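Local coordinates for protein putative hyaluronoglucosaminidase (Clostridium perfringens, PDB 6PWI) that probably cleaves N-acetylhexosamine from glycans as a family 84 glycoside hydrolase, this chain holding the catalytic part of a longer secreted protein, at residues G99-E104 with A138-N143; R291-L296 with G322-F327; G369-E374 with E409-T414; Q427-S432 with K543-G548; Y563-V568 with M579-L584. All blocks are in the same frame, centred on the assembly; numbering follows the deposited sequence.

Interaction 1 of 5, residues G99-E104 with A138-N143. With EDO (1,2-ethanediol), chain I.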
# COMPACT_ATOMS: atom_id res chain seq x y z
N GLY A 99 23.32 14.70 4.14
CA GLY A 99 23.92 14.67 5.46
C GLY A 99 22.93 14.28 6.55
O GLY A 99 21.73 14.19 6.30
N ILE A 100 23.46 14.07 7.75
CA ILE A 100 22.68 13.67 8.91
C ILE A 100 22.80 14.75 9.98
O ILE A 100 23.88 15.28 10.22
CB ILE A 100 23.13 12.29 9.42
CG1 ILE A 100 22.71 11.19 8.44
CG2 ILE A 100 22.65 12.02 10.84
CD1 ILE A 100 23.50 9.91 8.59
N ASN A 101 21.66 15.07 10.60
CA ASN A 101 21.57 16.10 11.63
C ASN A 101 22.45 15.73 12.82
O ASN A 101 22.45 14.57 13.26
CB ASN A 101 20.11 16.30 12.03
CG ASN A 101 19.97 17.23 13.21
OD1 ASN A 101 20.24 18.43 13.09
ND2 ASN A 101 19.58 16.68 14.34
N ASN A 102 23.19 16.73 13.33
CA ASN A 102 24.07 16.63 14.49
C ASN A 102 25.27 15.70 14.25
O ASN A 102 25.80 15.15 15.21
CB ASN A 102 23.34 16.18 15.76
CG ASN A 102 22.48 17.25 16.37
OD1 ASN A 102 22.52 18.41 15.97
ND2 ASN A 102 21.68 16.86 17.36
N SER A 103 25.71 15.56 13.00
CA SER A 103 26.88 14.74 12.69
C SER A 103 28.16 15.57 12.80
O SER A 103 29.24 15.02 12.96
CB SER A 103 26.76 14.14 11.32
OG SER A 103 26.95 15.14 10.33
N GLU A 104 28.00 16.90 12.70
CA GLU A 104 29.06 17.89 12.58
C GLU A 104 29.91 17.60 11.35
O GLU A 104 31.08 17.95 11.30
CB GLU A 104 29.89 18.03 13.87
CG GLU A 104 29.01 18.15 15.09
CD GLU A 104 29.59 18.94 16.24
OE1 GLU A 104 29.77 20.16 16.09
OE2 GLU A 104 29.86 18.33 17.29
N ALA A 138 20.19 20.45 -0.88
CA ALA A 138 20.66 19.77 0.32
C ALA A 138 19.55 18.93 0.95
O ALA A 138 18.36 19.26 0.86
CB ALA A 138 21.24 20.77 1.29
N VAL A 139 19.96 17.84 1.61
CA VAL A 139 19.07 17.02 2.42
C VAL A 139 19.78 16.75 3.74
O VAL A 139 20.92 16.29 3.75
CB VAL A 139 18.71 15.70 1.72
CG1 VAL A 139 17.93 14.76 2.63
CG2 VAL A 139 17.97 15.92 0.41
N LEU A 140 19.09 17.03 4.85
CA LEU A 140 19.57 16.66 6.16
C LEU A 140 18.51 15.79 6.82
O LEU A 140 17.38 16.23 7.01
CB LEU A 140 19.83 17.93 6.98
CG LEU A 140 20.62 17.73 8.27
CD1 LEU A 140 22.08 17.40 7.97
CD2 LEU A 140 20.54 18.96 9.16
N GLY A 141 18.87 14.54 7.14
CA GLY A 141 17.95 13.63 7.82
C GLY A 141 18.42 13.33 9.24
O GLY A 141 19.59 13.57 9.56
N LYS A 142 17.52 12.81 10.08
CA LYS A 142 17.90 12.44 11.43
C LYS A 142 18.82 11.22 11.39
O LYS A 142 19.59 10.99 12.31
CB LYS A 142 16.67 12.19 12.31
CG LYS A 142 15.81 11.00 11.93
CD LYS A 142 14.61 10.82 12.85
CE LYS A 142 14.99 10.59 14.30
NZ LYS A 142 13.81 10.72 15.19
N ASN A 143 18.72 10.46 10.29
CA ASN A 143 19.60 9.33 10.03
C ASN A 143 19.60 9.08 8.52
O ASN A 143 18.95 9.81 7.77
CB ASN A 143 19.16 8.09 10.82
CG ASN A 143 17.68 7.81 10.66
OD1 ASN A 143 17.16 7.78 9.54
ND2 ASN A 143 16.99 7.62 11.77
C1 EDO I . 12.21 6.70 15.38
O1 EDO I . 12.04 8.03 15.81
C2 EDO I . 12.37 6.66 13.91
O2 EDO I . 12.76 7.92 13.40

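Interaction 2 of 5, residues R291-L296 with G322-F327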
# COMPACT_ATOMS: atom_id res chain seq x y z
N ARG A 291 16.97 -7.74 8.66
CA ARG A 291 17.34 -6.94 9.82
C ARG A 291 16.12 -6.58 10.67
O ARG A 291 16.21 -5.73 11.55
CB ARG A 291 18.13 -5.70 9.37
CG ARG A 291 19.54 -6.00 8.87
CD ARG A 291 20.49 -6.48 9.95
NE ARG A 291 21.83 -6.81 9.47
CZ ARG A 291 22.17 -7.91 8.79
NH1 ARG A 291 23.42 -8.08 8.41
NH2 ARG A 291 21.27 -8.84 8.50
N GLN A 292 14.98 -7.23 10.40
CA GLN A 292 13.76 -7.06 11.19
C GLN A 292 12.90 -8.31 11.07
O GLN A 292 12.82 -8.92 10.01
CB GLN A 292 13.00 -5.80 10.78
CG GLN A 292 11.98 -5.36 11.82
CD GLN A 292 11.35 -4.01 11.59
OE1 GLN A 292 11.44 -3.41 10.52
NE2 GLN A 292 10.69 -3.51 12.63
N PHE A 293 12.26 -8.68 12.19
CA PHE A 293 11.58 -9.96 12.29
C PHE A 293 10.20 -9.78 12.93
O PHE A 293 10.01 -8.91 13.78
CB PHE A 293 12.44 -10.94 13.09
CG PHE A 293 13.75 -11.28 12.44
CD1 PHE A 293 13.83 -12.31 11.51
CD2 PHE A 293 14.91 -10.58 12.75
CE1 PHE A 293 15.04 -12.63 10.90
CE2 PHE A 293 16.11 -10.89 12.13
CZ PHE A 293 16.18 -11.91 11.21
N GLY A 294 9.25 -10.63 12.53
CA GLY A 294 7.94 -10.72 13.14
C GLY A 294 7.71 -12.10 13.75
O GLY A 294 8.17 -13.11 13.21
N VAL A 295 7.00 -12.13 14.88
CA VAL A 295 6.61 -13.38 15.53
C VAL A 295 5.08 -13.43 15.55
O VAL A 295 4.44 -12.54 16.10
CB VAL A 295 7.20 -13.48 16.95
CG1 VAL A 295 6.65 -14.67 17.71
CG2 VAL A 295 8.72 -13.54 16.91
N LEU A 296 4.51 -14.47 14.95
CA LEU A 296 3.07 -14.51 14.75
C LEU A 296 2.44 -15.56 15.66
O LEU A 296 2.80 -16.73 15.60
CB LEU A 296 2.77 -14.80 13.28
CG LEU A 296 3.50 -13.91 12.27
CD1 LEU A 296 3.02 -14.20 10.85
CD2 LEU A 296 3.32 -12.44 12.60
N GLY A 322 22.86 -5.66 17.43
CA GLY A 322 23.15 -4.23 17.34
C GLY A 322 22.44 -3.50 16.20
O GLY A 322 22.17 -2.31 16.32
N ASP A 323 22.16 -4.18 15.08
CA ASP A 323 21.61 -3.49 13.93
C ASP A 323 20.27 -4.11 13.49
O ASP A 323 19.87 -3.97 12.33
CB ASP A 323 22.63 -3.41 12.79
CG ASP A 323 23.01 -4.76 12.19
OD1 ASP A 323 22.83 -5.78 12.89
OD2 ASP A 323 23.47 -4.78 11.03
N VAL A 324 19.57 -4.77 14.42
CA VAL A 324 18.27 -5.34 14.12
C VAL A 324 17.17 -4.45 14.70
O VAL A 324 17.11 -4.23 15.91
CB VAL A 324 18.16 -6.81 14.60
CG1 VAL A 324 16.78 -7.40 14.37
CG2 VAL A 324 19.21 -7.68 13.94
N TYR A 325 16.29 -3.95 13.83
CA TYR A 325 15.16 -3.14 14.24
C TYR A 325 14.25 -3.97 15.15
O TYR A 325 14.43 -5.18 15.27
CB TYR A 325 14.41 -2.61 13.02
CG TYR A 325 15.17 -1.64 12.15
CD1 TYR A 325 15.34 -0.32 12.53
CD2 TYR A 325 15.71 -2.04 10.94
CE1 TYR A 325 16.04 0.58 11.73
CE2 TYR A 325 16.40 -1.16 10.12
CZ TYR A 325 16.57 0.16 10.52
OH TYR A 325 17.25 1.03 9.72
N GLU A 326 13.27 -3.31 15.78
CA GLU A 326 12.48 -3.93 16.83
C GLU A 326 11.52 -4.95 16.25
O GLU A 326 11.10 -4.84 15.10
CB GLU A 326 11.81 -2.89 17.73
CG GLU A 326 11.17 -1.74 16.98
CD GLU A 326 10.79 -0.59 17.90
OE1 GLU A 326 9.57 -0.30 18.03
OE2 GLU A 326 11.71 0.01 18.50
N PHE A 327 11.19 -5.96 17.07
CA PHE A 327 10.31 -7.05 16.68
C PHE A 327 8.86 -6.57 16.54
O PHE A 327 8.41 -5.65 17.23
CB PHE A 327 10.34 -8.18 17.71
CG PHE A 327 11.56 -9.06 17.66
CD1 PHE A 327 11.69 -10.05 16.70
CD2 PHE A 327 12.57 -8.93 18.61
CE1 PHE A 327 12.81 -10.88 16.68
CE2 PHE A 327 13.68 -9.75 18.59
CZ PHE A 327 13.81 -10.72 17.62
O HOH W 1 13.24 -7.91 14.85

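Interaction 3 of 5, residues G369-E374 with E409-T414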
# COMPACT_ATOMS: atom_id res chain seq x y z
N GLY A 369 -11.56 -4.60 10.59
CA GLY A 369 -11.79 -3.38 11.35
C GLY A 369 -11.45 -2.12 10.55
O GLY A 369 -10.56 -2.12 9.71
N TYR A 370 -12.19 -1.05 10.83
CA TYR A 370 -11.85 0.27 10.33
C TYR A 370 -10.80 0.88 11.27
O TYR A 370 -10.62 0.39 12.38
CB TYR A 370 -13.10 1.15 10.26
CG TYR A 370 -14.01 0.96 9.06
CD1 TYR A 370 -14.34 2.04 8.25
CD2 TYR A 370 -14.57 -0.27 8.76
CE1 TYR A 370 -15.19 1.90 7.17
CE2 TYR A 370 -15.42 -0.43 7.67
CZ TYR A 370 -15.73 0.66 6.88
OH TYR A 370 -16.56 0.53 5.81
N VAL A 371 -10.12 1.93 10.81
CA VAL A 371 -9.22 2.67 11.69
C VAL A 371 -10.04 3.66 12.51
O VAL A 371 -10.56 4.63 11.95
CB VAL A 371 -8.13 3.42 10.90
CG1 VAL A 371 -7.24 4.21 11.86
CG2 VAL A 371 -7.30 2.49 10.04
N THR A 372 -10.15 3.42 13.82
CA THR A 372 -10.92 4.31 14.68
C THR A 372 -10.12 4.62 15.95
O THR A 372 -9.35 3.79 16.42
CB THR A 372 -12.27 3.71 15.08
OG1 THR A 372 -12.05 2.61 15.96
CG2 THR A 372 -13.11 3.28 13.90
N GLN A 373 -10.37 5.81 16.51
CA GLN A 373 -9.76 6.20 17.77
C GLN A 373 -10.16 5.21 18.86
O GLN A 373 -9.33 4.83 19.69
CB GLN A 373 -10.14 7.65 18.09
CG GLN A 373 -9.58 8.18 19.40
CD GLN A 373 -8.21 8.81 19.29
OE1 GLN A 373 -7.64 8.95 18.21
NE2 GLN A 373 -7.68 9.22 20.44
N GLU A 374 -11.42 4.75 18.83
CA GLU A 374 -12.00 3.96 19.91
C GLU A 374 -11.31 2.60 20.02
O GLU A 374 -11.01 2.14 21.12
CB GLU A 374 -13.51 3.78 19.75
CG GLU A 374 -14.32 5.05 20.00
CD GLU A 374 -14.33 6.10 18.90
OE1 GLU A 374 -14.00 5.77 17.72
OE2 GLU A 374 -14.67 7.26 19.21
N GLU A 409 -11.36 4.47 2.23
CA GLU A 409 -12.53 4.78 3.03
C GLU A 409 -12.32 4.43 4.50
O GLU A 409 -12.95 5.03 5.37
CB GLU A 409 -13.72 3.95 2.54
CG GLU A 409 -14.54 4.64 1.47
CD GLU A 409 -15.84 3.92 1.16
OE1 GLU A 409 -15.91 3.28 0.08
OE2 GLU A 409 -16.78 3.98 2.00
N MET A 410 -11.45 3.44 4.79
CA MET A 410 -11.31 2.92 6.14
C MET A 410 -10.25 3.69 6.93
O MET A 410 -9.92 3.30 8.05
CB MET A 410 -10.94 1.43 6.11
CG MET A 410 -12.04 0.59 5.51
SD MET A 410 -11.50 -1.06 5.02
CE MET A 410 -11.75 -1.96 6.55
N LEU A 411 -9.72 4.78 6.35
CA LEU A 411 -8.60 5.50 6.93
C LEU A 411 -9.07 6.85 7.47
O LEU A 411 -9.27 7.78 6.70
CB LEU A 411 -7.52 5.68 5.86
CG LEU A 411 -7.05 4.40 5.17
CD1 LEU A 411 -5.99 4.70 4.12
CD2 LEU A 411 -6.54 3.37 6.17
N ASP A 412 -9.22 6.96 8.79
CA ASP A 412 -9.68 8.18 9.42
C ASP A 412 -8.52 9.15 9.70
O ASP A 412 -7.65 8.88 10.53
CB ASP A 412 -10.53 7.87 10.65
CG ASP A 412 -11.13 9.10 11.33
OD1 ASP A 412 -10.77 10.25 10.94
OD2 ASP A 412 -11.93 8.88 12.26
N PRO A 413 -8.50 10.32 9.03
CA PRO A 413 -7.41 11.28 9.19
C PRO A 413 -7.28 11.96 10.55
O PRO A 413 -6.31 12.67 10.78
CB PRO A 413 -7.65 12.34 8.10
CG PRO A 413 -9.09 12.18 7.69
CD PRO A 413 -9.49 10.76 8.03
N THR A 414 -8.23 11.71 11.46
CA THR A 414 -8.23 12.39 12.75
C THR A 414 -7.73 11.48 13.87
O THR A 414 -7.70 11.90 15.03
CB THR A 414 -9.64 12.87 13.13
OG1 THR A 414 -10.46 11.71 13.30
CG2 THR A 414 -10.23 13.84 12.13
O HOH W 2 -17.29 2.93 4.59
O HOH W 3 -12.08 7.78 15.01

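Interaction 4 of 5, residues Q427-S432 with K543-G548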
# COMPACT_ATOMS: atom_id res chain seq x y z
N GLN A 427 -4.42 -11.05 -3.70
CA GLN A 427 -3.49 -11.95 -4.37
C GLN A 427 -3.07 -11.35 -5.71
O GLN A 427 -2.10 -11.79 -6.32
CB GLN A 427 -4.09 -13.35 -4.50
CG GLN A 427 -5.20 -13.44 -5.53
CD GLN A 427 -5.63 -14.87 -5.77
OE1 GLN A 427 -5.45 -15.75 -4.93
NE2 GLN A 427 -6.21 -15.10 -6.94
N GLU A 428 -3.81 -10.32 -6.16
CA GLU A 428 -3.47 -9.58 -7.37
C GLU A 428 -2.53 -8.43 -6.99
O GLU A 428 -2.98 -7.39 -6.50
CB GLU A 428 -4.72 -9.06 -8.08
CG GLU A 428 -5.55 -10.16 -8.72
CD GLU A 428 -6.41 -10.96 -7.76
OE1 GLU A 428 -6.60 -10.50 -6.62
OE2 GLU A 428 -6.88 -12.05 -8.15
N ALA A 429 -1.23 -8.65 -7.23
CA ALA A 429 -0.20 -7.78 -6.67
C ALA A 429 -0.26 -6.38 -7.29
O ALA A 429 -0.31 -5.40 -6.56
CB ALA A 429 1.15 -8.43 -6.82
N GLN A 430 -0.28 -6.30 -8.62
CA GLN A 430 -0.25 -5.03 -9.33
C GLN A 430 -1.48 -4.18 -8.97
O GLN A 430 -1.34 -3.00 -8.69
CB GLN A 430 -0.12 -5.26 -10.84
CG GLN A 430 1.19 -5.91 -11.24
CD GLN A 430 2.36 -4.97 -11.09
OE1 GLN A 430 2.31 -3.81 -11.48
NE2 GLN A 430 3.44 -5.48 -10.52
N ALA A 431 -2.67 -4.80 -8.96
CA ALA A 431 -3.91 -4.14 -8.60
C ALA A 431 -3.84 -3.56 -7.19
O ALA A 431 -4.52 -2.58 -6.88
CB ALA A 431 -5.06 -5.10 -8.74
N SER A 432 -3.02 -4.17 -6.33
CA SER A 432 -2.88 -3.75 -4.95
C SER A 432 -2.17 -2.41 -4.83
O SER A 432 -2.18 -1.79 -3.76
CB SER A 432 -2.19 -4.81 -4.13
OG SER A 432 -3.01 -5.95 -4.01
N LYS A 543 -1.57 -6.10 -16.83
CA LYS A 543 -2.50 -6.44 -17.90
C LYS A 543 -3.07 -7.85 -17.71
O LYS A 543 -4.28 -8.03 -17.82
CB LYS A 543 -1.84 -6.28 -19.27
CG LYS A 543 -1.63 -4.84 -19.70
CD LYS A 543 -1.31 -4.70 -21.17
CE LYS A 543 0.17 -4.63 -21.47
NZ LYS A 543 0.41 -4.43 -22.92
N SER A 544 -2.20 -8.83 -17.44
CA SER A 544 -2.64 -10.22 -17.38
C SER A 544 -3.39 -10.50 -16.08
O SER A 544 -4.29 -11.33 -16.05
CB SER A 544 -1.49 -11.17 -17.59
OG SER A 544 -0.67 -11.22 -16.44
N GLU A 545 -3.03 -9.77 -15.03
CA GLU A 545 -3.64 -9.90 -13.72
C GLU A 545 -5.12 -9.51 -13.77
O GLU A 545 -5.97 -10.21 -13.21
CB GLU A 545 -2.93 -8.95 -12.77
CG GLU A 545 -2.64 -9.54 -11.41
CD GLU A 545 -1.83 -8.57 -10.56
OE1 GLU A 545 -0.59 -8.78 -10.44
OE2 GLU A 545 -2.44 -7.61 -10.04
N ILE A 546 -5.43 -8.37 -14.40
CA ILE A 546 -6.76 -7.77 -14.28
C ILE A 546 -7.65 -8.08 -15.49
O ILE A 546 -8.82 -7.72 -15.47
CB ILE A 546 -6.67 -6.26 -13.99
CG1 ILE A 546 -6.17 -5.47 -15.19
CG2 ILE A 546 -5.86 -5.99 -12.73
CD1 ILE A 546 -6.37 -3.98 -15.06
N LYS A 547 -7.11 -8.78 -16.50
CA LYS A 547 -7.75 -8.98 -17.80
C LYS A 547 -9.20 -9.47 -17.67
O LYS A 547 -10.09 -8.94 -18.34
CB LYS A 547 -6.94 -9.95 -18.66
CG LYS A 547 -7.33 -9.99 -20.13
CD LYS A 547 -6.78 -11.20 -20.88
CE LYS A 547 -7.26 -11.30 -22.31
NZ LYS A 547 -8.72 -11.51 -22.36
N GLY A 548 -9.42 -10.49 -16.83
CA GLY A 548 -10.73 -11.09 -16.64
C GLY A 548 -11.77 -10.08 -16.15
O GLY A 548 -12.93 -10.14 -16.54
O HOH W 4 -0.35 -11.04 -8.52

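Interaction 5 of 5, residues Y563-V568 with M579-L584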
# COMPACT_ATOMS: atom_id res chain seq x y z
N TYR A 563 -29.30 -2.18 -23.56
CA TYR A 563 -30.56 -2.01 -22.86
C TYR A 563 -31.05 -0.57 -22.99
O TYR A 563 -32.20 -0.35 -23.37
CB TYR A 563 -30.47 -2.47 -21.41
CG TYR A 563 -30.67 -3.95 -21.22
CD1 TYR A 563 -31.82 -4.59 -21.68
CD2 TYR A 563 -29.72 -4.72 -20.57
CE1 TYR A 563 -32.02 -5.95 -21.50
CE2 TYR A 563 -29.90 -6.08 -20.38
CZ TYR A 563 -31.05 -6.70 -20.85
OH TYR A 563 -31.21 -8.04 -20.66
N ILE A 564 -30.18 0.40 -22.71
CA ILE A 564 -30.51 1.80 -22.94
C ILE A 564 -30.98 1.99 -24.38
O ILE A 564 -31.93 2.72 -24.63
CB ILE A 564 -29.33 2.73 -22.59
CG1 ILE A 564 -28.98 2.65 -21.11
CG2 ILE A 564 -29.65 4.16 -23.02
CD1 ILE A 564 -27.58 3.14 -20.78
N ASN A 565 -30.32 1.32 -25.33
CA ASN A 565 -30.71 1.49 -26.72
C ASN A 565 -32.12 0.95 -26.93
O ASN A 565 -32.90 1.54 -27.66
CB ASN A 565 -29.68 0.91 -27.71
CG ASN A 565 -28.52 1.85 -27.96
OD1 ASN A 565 -28.63 3.07 -27.79
ND2 ASN A 565 -27.40 1.30 -28.39
N SER A 566 -32.44 -0.14 -26.23
CA SER A 566 -33.75 -0.79 -26.32
C SER A 566 -34.83 0.15 -25.80
O SER A 566 -35.87 0.30 -26.43
CB SER A 566 -33.73 -2.09 -25.58
OG SER A 566 -35.01 -2.68 -25.55
N ALA A 567 -34.58 0.76 -24.64
CA ALA A 567 -35.54 1.67 -24.02
C ALA A 567 -35.82 2.85 -24.94
O ALA A 567 -36.97 3.25 -25.08
CB ALA A 567 -35.04 2.13 -22.67
N VAL A 568 -34.77 3.38 -25.57
CA VAL A 568 -34.87 4.50 -26.50
C VAL A 568 -35.71 4.10 -27.71
O VAL A 568 -36.67 4.79 -28.04
CB VAL A 568 -33.49 5.05 -26.91
CG1 VAL A 568 -33.59 6.02 -28.07
CG2 VAL A 568 -32.78 5.71 -25.73
N MET A 579 -36.49 -4.79 -29.61
CA MET A 579 -36.50 -6.21 -29.33
C MET A 579 -35.08 -6.76 -29.49
O MET A 579 -34.59 -7.49 -28.63
CB MET A 579 -37.43 -6.88 -30.34
CG MET A 579 -37.94 -8.23 -29.94
SD MET A 579 -39.19 -8.75 -31.15
CE MET A 579 -38.24 -8.65 -32.67
N LYS A 580 -34.42 -6.38 -30.59
CA LYS A 580 -33.09 -6.85 -30.93
C LYS A 580 -32.06 -6.33 -29.92
O LYS A 580 -31.13 -7.05 -29.55
CB LYS A 580 -32.71 -6.42 -32.35
CG LYS A 580 -33.42 -7.14 -33.49
CD LYS A 580 -32.88 -6.74 -34.86
CE LYS A 580 -33.95 -6.55 -35.92
NZ LYS A 580 -34.54 -7.83 -36.38
N TYR A 581 -32.23 -5.08 -29.47
CA TYR A 581 -31.36 -4.48 -28.48
C TYR A 581 -31.51 -5.22 -27.15
O TYR A 581 -30.52 -5.49 -26.48
CB TYR A 581 -31.68 -2.99 -28.30
CG TYR A 581 -31.02 -2.08 -29.30
CD1 TYR A 581 -29.65 -2.15 -29.54
CD2 TYR A 581 -31.75 -1.13 -30.00
CE1 TYR A 581 -29.04 -1.32 -30.46
CE2 TYR A 581 -31.15 -0.29 -30.92
CZ TYR A 581 -29.79 -0.38 -31.15
OH TYR A 581 -29.18 0.44 -32.05
N TYR A 582 -32.76 -5.52 -26.78
CA TYR A 582 -33.05 -6.24 -25.54
C TYR A 582 -32.30 -7.57 -25.55
O TYR A 582 -31.65 -7.93 -24.57
CB TYR A 582 -34.55 -6.44 -25.38
CG TYR A 582 -34.97 -6.96 -24.02
CD1 TYR A 582 -35.35 -6.08 -23.01
CD2 TYR A 582 -35.00 -8.32 -23.75
CE1 TYR A 582 -35.75 -6.55 -21.77
CE2 TYR A 582 -35.38 -8.80 -22.51
CZ TYR A 582 -35.75 -7.91 -21.51
OH TYR A 582 -36.13 -8.37 -20.29
N VAL A 583 -32.37 -8.28 -26.67
CA VAL A 583 -31.72 -9.56 -26.84
C VAL A 583 -30.20 -9.39 -26.74
O VAL A 583 -29.54 -10.17 -26.05
CB VAL A 583 -32.18 -10.26 -28.14
CG1 VAL A 583 -31.29 -11.43 -28.51
CG2 VAL A 583 -33.63 -10.71 -28.03
N LEU A 584 -29.66 -8.37 -27.42
CA LEU A 584 -28.23 -8.08 -27.33
C LEU A 584 -27.86 -7.83 -25.87
O LEU A 584 -26.84 -8.34 -25.39
CB LEU A 584 -27.87 -6.90 -28.24
CG LEU A 584 -26.39 -6.51 -28.27
CD1 LEU A 584 -25.48 -7.70 -28.56
CD2 LEU A 584 -26.13 -5.39 -29.28

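Interaction 1 of 5, residues G99-E104 with A138-N143
Leu140 directs its CG opposite its own backbone N (chi1 -167°), which lets the isobutyl group lean across onto the main chain of 99-104. Leu140 CD1 lies 3.4 Å from Ile100 C, and its CD2 reaches the CB of Asn101 at 3.9 Å. Ile100, on the other face of the sheet, has chi1 at -71°: CG1 sits beside the backbone N and Ile100 CG2 falls 3.5 Å from Lys142 O, so this side chain packs on backbone. Between the two faces runs a parallel ladder. Gly99 N gives its hydrogen to Val139 O at 2.9 Å, Gly141 N to Gly99 O at 3.0 Å, and Asn101 N to Gly141 O at 2.8 Å, the straightest of the three at 166°. After that the chains part. Ile100 to Ser103 form a type II turn, while Asn143 is the N-cap of helix 144-158, its OD1 taking Ser146 N. Lys142 NZ is held by Asn124 O and Phe122 O, with an ethanediol, probably from the crystallisation liquor, as a further partner. Within the mixed sheet, strand 94-100 has strand 55-60 on its other flank and strand 136-141 has strand 127-133, while Phe111 of helix 106-114 covers Leu140.

Interaction 2 of 5, residues R291-L296 with G322-F327
Arg291 and Asp323 form a salt bridge, the charged part of this contact, with Arg291 NE donating to Asp323 OD2 at 3.0 Å. The carboxylate oxygen lies close to the guanidinium plane, yet the nitrogen comes at it from above the carboxylate plane, the two groups being turned 63° apart. Tyr286 secures both partners, taking Arg291 NH2 on its carbonyl and bonding Asp323 OD1 through its hydroxyl.

Uncharged hydrogen bonds continue the seam. Tyr325 N donates to Arg291 O at 2.9 Å. Gln292, whose chain is extended beyond CG, carries its NE2 to Glu326 O at 2.8 Å, a bond that lies in both the amide and the carbonyl plane. A water fills the next step, accepting from Phe293 N and donating to Tyr325 O. All this happens at the entrance to two neighbouring parallel strands of the (beta/alpha)8 barrel, 293-296 and 328-330: 322-327 is the link from helix 304-321 that completes the beta-alpha-beta crossover. Asp299, the predicted proton donor, follows the far end of strand 293-296.

Apolar contacts lie beside the polar seam. Phe293 CB touches Phe327 CE1 at 3.6 Å, and Val324 CG1 meets the edge of the Phe293 ring, 4.0 Å from CD2. Phe282 stacks on Phe293, while Met311 and Leu314 of helix 304-321 pack against Phe327.

Interaction 3 of 5, residues G369-E374 with E409-T414
Met410 lies across the ring of Tyr370, and its side chain can be followed atom by atom. Met410 CB starts near the rim, 4.1 Å from Tyr370 CD1. Met410 CG then stands squarely over the ring, 3.8 Å from the Tyr370 centroid and 9° off the normal, a CH-pi contact. Met410 SD stays above the same ring but farther off, 4.9 Å from the Tyr370 centroid, which makes the Met-aromatic component a distant one. At the tip the chain bends (chi3 88°), bringing Met410 CE back to 3.4 Å from Gly369 O and close to Tyr370 CD2. The backbone is used as well: Met410 O takes Val371 N at 3.1 Å. Next to that bond, Val371 CG2 packs on Leu411 CD2 at 4.0 Å.

Two waters bridge the segments at their polar margins. One joins Tyr370 OH to Glu409 OE2, while Glu409 OE1 accepts from Glu490 N; another accepts from Gln373 N and donates to Asp412 OD2. Asp412 OD1 closes an Asx turn, accepting Thr414 N at 3.0 Å and Thr414 OG1 from the same face of the carboxylate. Both segments are connecting loops of the (beta/alpha)8 barrel: 369-374 leads from strand 359-362 into helix 373-383, with Thr372 as N-cap, and 409-414 precedes strand 418-423. Tyr442, Met389 and Ile421 pack against Val371.

A single direct hydrogen bond joins the segments, and Met410 laid on the Tyr370 ring is the largest single piece of the contact; the carboxylate oxygens Glu409 OE2 and Asp412 OD2 meet the opposite segment through water.

Interaction 4 of 5, residues Q427-S432 with K543-G548
Glu545, on the long helix 540-572, points its carboxylate into the turn that leads from the last barrel strand, 418-423, into helix 433-444, and so ties the helical C-terminal region to the (beta/alpha)8 barrel. Its chain is extended beyond CG, and the carboxylate meets successive backbone amides. Glu545 OE1 accepts Gln430 N at 3.1 Å on its syn lone pair, nearly straight at 171°; Glu545 OE2 accepts Ala431 N at 3.0 Å, approached almost along the C-O axis. Gathered N-H groups of this kind would be expected to stabilise the negative charge. A water completes the cluster, donating to Glu545 OE1 and Gln427 O and accepting from Ala429 N.

The flanking side chains turn aside. Gln430 runs at about a right angle to Glu545, its CG 3.5 Å from Glu545 OE1, and a bend at chi2 (-71°) carries the amide off to Asp198, Asn195 and Asn539. Glu428 passes obliquely, with CB 3.3 Å from Glu545 OE2; its carboxylate plane is 67° from that of Glu545, and OE1 goes to Asn396. Ser432 OG closes the turn onto Glu428 O. Beyond the carboxylate, the CB of Ala431 rests 4.2 Å from Ile546 CG2.

Interaction 5 of 5, residues Y563-V568 with M579-L584
The helical segments 563-568 and 579-584 run antiparallel, their axes 162° apart in direction and 7.6 Å apart at closest approach, with Ser566 and Tyr581 facing each other where the backbones come nearest. Ser566 CB meets Tyr581 CB at 3.5 Å, and its OG lies near the edge of the Tyr582 ring while bonding to Ala578 O, a carbonyl just ahead of 579-584.

On one flank the Tyr581 ring lies over Asn565: CB of the asparagine sits above the centre of the face, 3.4 Å from the centroid, in a CH-pi contact, and Asn565 ND2 extends to 3.7 Å from Tyr581 CE1. On the other flank two tyrosines form a T-shaped pair. Tyr563 presents its edge to the face of Tyr582, with planes at 82° and centroids 5.3 Å apart; the leading atom, Tyr563 CE1, lies 3.7 Å from Tyr582 CD1, toward the rim. Tyr582 can receive that edge because its CG is opposite the backbone N (chi1 -170°), and its hydroxyl is tied to Ser621 O.

The pair is a helical hairpin, made by helices 540-572 and 575-591. Ile617 and Leu620 of helix 613-623 pack on Tyr563, while Leu520 of helix 513-536 touches Asn565 and Ile564, so this hairpin is part of the helical bundle at the C-terminal end of the chain.

Overall arrangement
The five contacts follow one another along the chain and through its three parts. Interaction 1 is in the N-terminal mixed sheet; interaction 2, with its nearest atoms about 7 Å away, lies at the entry to barrel strands 293-296 and 328-330. Interaction 3 joins loops of the same barrel, its centre about 27 Å from those of both interaction 2 and interaction 4. Interaction 4 couples the barrel to helix 540-572, and that helix carries on to interaction 5, about 33 Å away centre to centre. Interactions 1 and 5 are the extremes, their centres about 67 Å apart. All lie away from Asp299, the predicted proton donor, although strand 293-296 of interaction 2 leads toward it.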